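Local coordinates for protein esterase A (PDB 5GKV) that is a penicillin-binding protein homologue of the beta-lactamase family that probably hydrolyses ester substrates, at residues A25-V30 / V55-G60. Residues are numbered along the deposited sequence; the frame is centred on the assembly and turned at random.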
loop_
_atom_site.group_PDB
_atom_site.type_symbol
_atom_site.label_atom_id
_atom_site.label_comp_id
_atom_site.label_asym_id
_atom_site.label_seq_id
_atom_site.Cartn_x
_atom_site.Cartn_y
_atom_site.Cartn_z
ATOM N N ALA A 25 -13.888 0.333 23.466
ATOM C CA ALA A 25 -14.897 -0.721 23.409
ATOM C C ALA A 25 -15.708 -0.668 22.121
ATOM O O ALA A 25 -16.109 -1.711 21.607
ATOM C CB ALA A 25 -15.833 -0.638 24.623
ATOM N N ALA A 26 -15.973 0.532 21.588
ATOM C CA ALA A 26 -16.728 0.624 20.338
ATOM C C ALA A 26 -16.010 -0.079 19.187
ATOM O O ALA A 26 -16.659 -0.639 18.290
ATOM C CB ALA A 26 -16.982 2.093 19.971
ATOM N N VAL A 27 -14.680 -0.058 19.188
ATOM C CA VAL A 27 -13.939 -0.748 18.134
ATOM C C VAL A 27 -14.201 -2.248 18.200
ATOM O O VAL A 27 -14.467 -2.890 17.178
ATOM C CB VAL A 27 -12.438 -0.429 18.232
ATOM C CG1 VAL A 27 -11.678 -1.170 17.140
ATOM C CG2 VAL A 27 -12.220 1.082 18.071
ATOM N N ARG A 28 -14.131 -2.830 19.408
ATOM C CA ARG A 28 -14.410 -4.261 19.540
ATOM C C ARG A 28 -15.826 -4.589 19.083
ATOM O O ARG A 28 -16.053 -5.609 18.419
ATOM C CB ARG A 28 -14.195 -4.729 20.988
ATOM C CG ARG A 28 -14.452 -6.233 21.183
ATOM C CD ARG A 28 -14.422 -6.667 22.650
ATOM N NE ARG A 28 -13.168 -6.400 23.376
ATOM C CZ ARG A 28 -12.157 -7.267 23.529
ATOM N NH1 ARG A 28 -12.197 -8.478 22.975
ATOM N NH2 ARG A 28 -11.085 -6.920 24.234
ATOM N N GLU A 29 -16.794 -3.724 19.408
ATOM C CA GLU A 29 -18.174 -3.963 18.985
ATOM C C GLU A 29 -18.292 -3.996 17.464
ATOM O O GLU A 29 -18.932 -4.896 16.897
ATOM C CB GLU A 29 -19.089 -2.876 19.548
ATOM C CG GLU A 29 -19.272 -2.934 21.048
ATOM C CD GLU A 29 -20.355 -3.917 21.464
ATOM O OE1 GLU A 29 -21.253 -4.208 20.637
ATOM O OE2 GLU A 29 -20.308 -4.387 22.618
ATOM N N VAL A 30 -17.705 -3.003 16.792
ATOM C CA VAL A 30 -17.751 -2.939 15.332
ATOM C C VAL A 30 -17.014 -4.122 14.723
ATOM O O VAL A 30 -17.490 -4.739 13.755
ATOM C CB VAL A 30 -17.173 -1.598 14.844
ATOM C CG1 VAL A 30 -16.995 -1.608 13.321
ATOM C CG2 VAL A 30 -18.099 -0.437 15.278
ATOM N N VAL A 55 -4.990 -0.787 20.302
ATOM C CA VAL A 55 -5.998 -1.790 19.974
ATOM C C VAL A 55 -5.357 -2.769 19.010
ATOM O O VAL A 55 -4.721 -2.355 18.038
ATOM C CB VAL A 55 -7.250 -1.169 19.331
ATOM C CG1 VAL A 55 -8.280 -2.271 18.959
ATOM C CG2 VAL A 55 -7.865 -0.102 20.238
ATOM N N ASP A 56 -5.517 -4.059 19.275
ATOM C CA ASP A 56 -5.007 -5.087 18.370
ATOM C C ASP A 56 -5.948 -6.280 18.504
ATOM O O ASP A 56 -5.800 -7.085 19.428
ATOM C CB ASP A 56 -3.561 -5.434 18.715
ATOM C CG ASP A 56 -3.018 -6.593 17.898
ATOM O OD1 ASP A 56 -3.560 -6.868 16.808
ATOM O OD2 ASP A 56 -2.034 -7.234 18.356
ATOM N N LEU A 57 -6.931 -6.366 17.613
ATOM C CA LEU A 57 -7.972 -7.383 17.690
ATOM C C LEU A 57 -7.861 -8.358 16.529
ATOM O O LEU A 57 -7.605 -7.949 15.393
ATOM C CB LEU A 57 -9.362 -6.753 17.675
ATOM C CG LEU A 57 -9.732 -5.924 18.898
ATOM C CD1 LEU A 57 -11.062 -5.268 18.625
ATOM C CD2 LEU A 57 -9.793 -6.803 20.143
ATOM N N MET A 58 -8.107 -9.637 16.826
ATOM C CA MET A 58 -8.035 -10.740 15.873
ATOM C C MET A 58 -9.359 -11.487 15.863
ATOM O O MET A 58 -9.985 -11.653 16.910
ATOM C CB MET A 58 -6.914 -11.713 16.258
ATOM C CG MET A 58 -5.498 -11.147 16.069
ATOM S SD MET A 58 -4.294 -12.129 16.989
ATOM C CE MET A 58 -4.699 -11.599 18.667
ATOM N N GLY A 59 -9.784 -11.966 14.692
ATOM C CA GLY A 59 -10.975 -12.793 14.643
ATOM C C GLY A 59 -10.937 -13.750 13.474
ATOM O O GLY A 59 -10.226 -13.524 12.486
ATOM N N GLY A 60 -11.690 -14.851 13.612
ATOM C CA GLY A 60 -11.876 -15.746 12.476
ATOM C C GLY A 60 -10.645 -16.585 12.139
ATOM O O GLY A 60 -9.864 -16.981 13.016
#
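L57 reaches from the strand onto the helix and lays its two methyl branches over R28, one on the start of the side chain and the other on its charged end. CD1 of L57 presses on the helix backbone, 3.6 Å from CA of R28, and lies 4.0 Å from CB of the same residue. The second branch, CD2, sits over one face of the R28 guanidinium, shifted toward its rim, with NH1 of R28 4.1 Å from CD2 of L57. R28 leaves the helix extended through its first two torsions and then bends at chi3 (-59°), which turns the guanidinium toward the strand and brings one face over CD2 of L57; the two side chains run at about a right angle to each other. The contact there is a van der Waals one, the CD2 methyl resting on the guanidinium face.

One helix residue earlier, V27 meets V55 through a single methyl from each, CG1 of V27 to CG1 of V55 at 4.0 Å. In both valines CG1 stands anti to the backbone N, and CG1 of V27 also lies 4.4 Å from CD1 of L57, joining the two pairs.

No hydrogen bond links the segments, whose axes run nearly parallel at 20°, 9.9 Å apart. Through these side chains helix 25-35 packs on one face of the antiparallel sheet common to the beta-lactamase fold, at strand 52-60. V27 also touches F45 of strand 42-49 and A382 of helix 373-384, while I16 of strand 16-17 meets both R28 and L57.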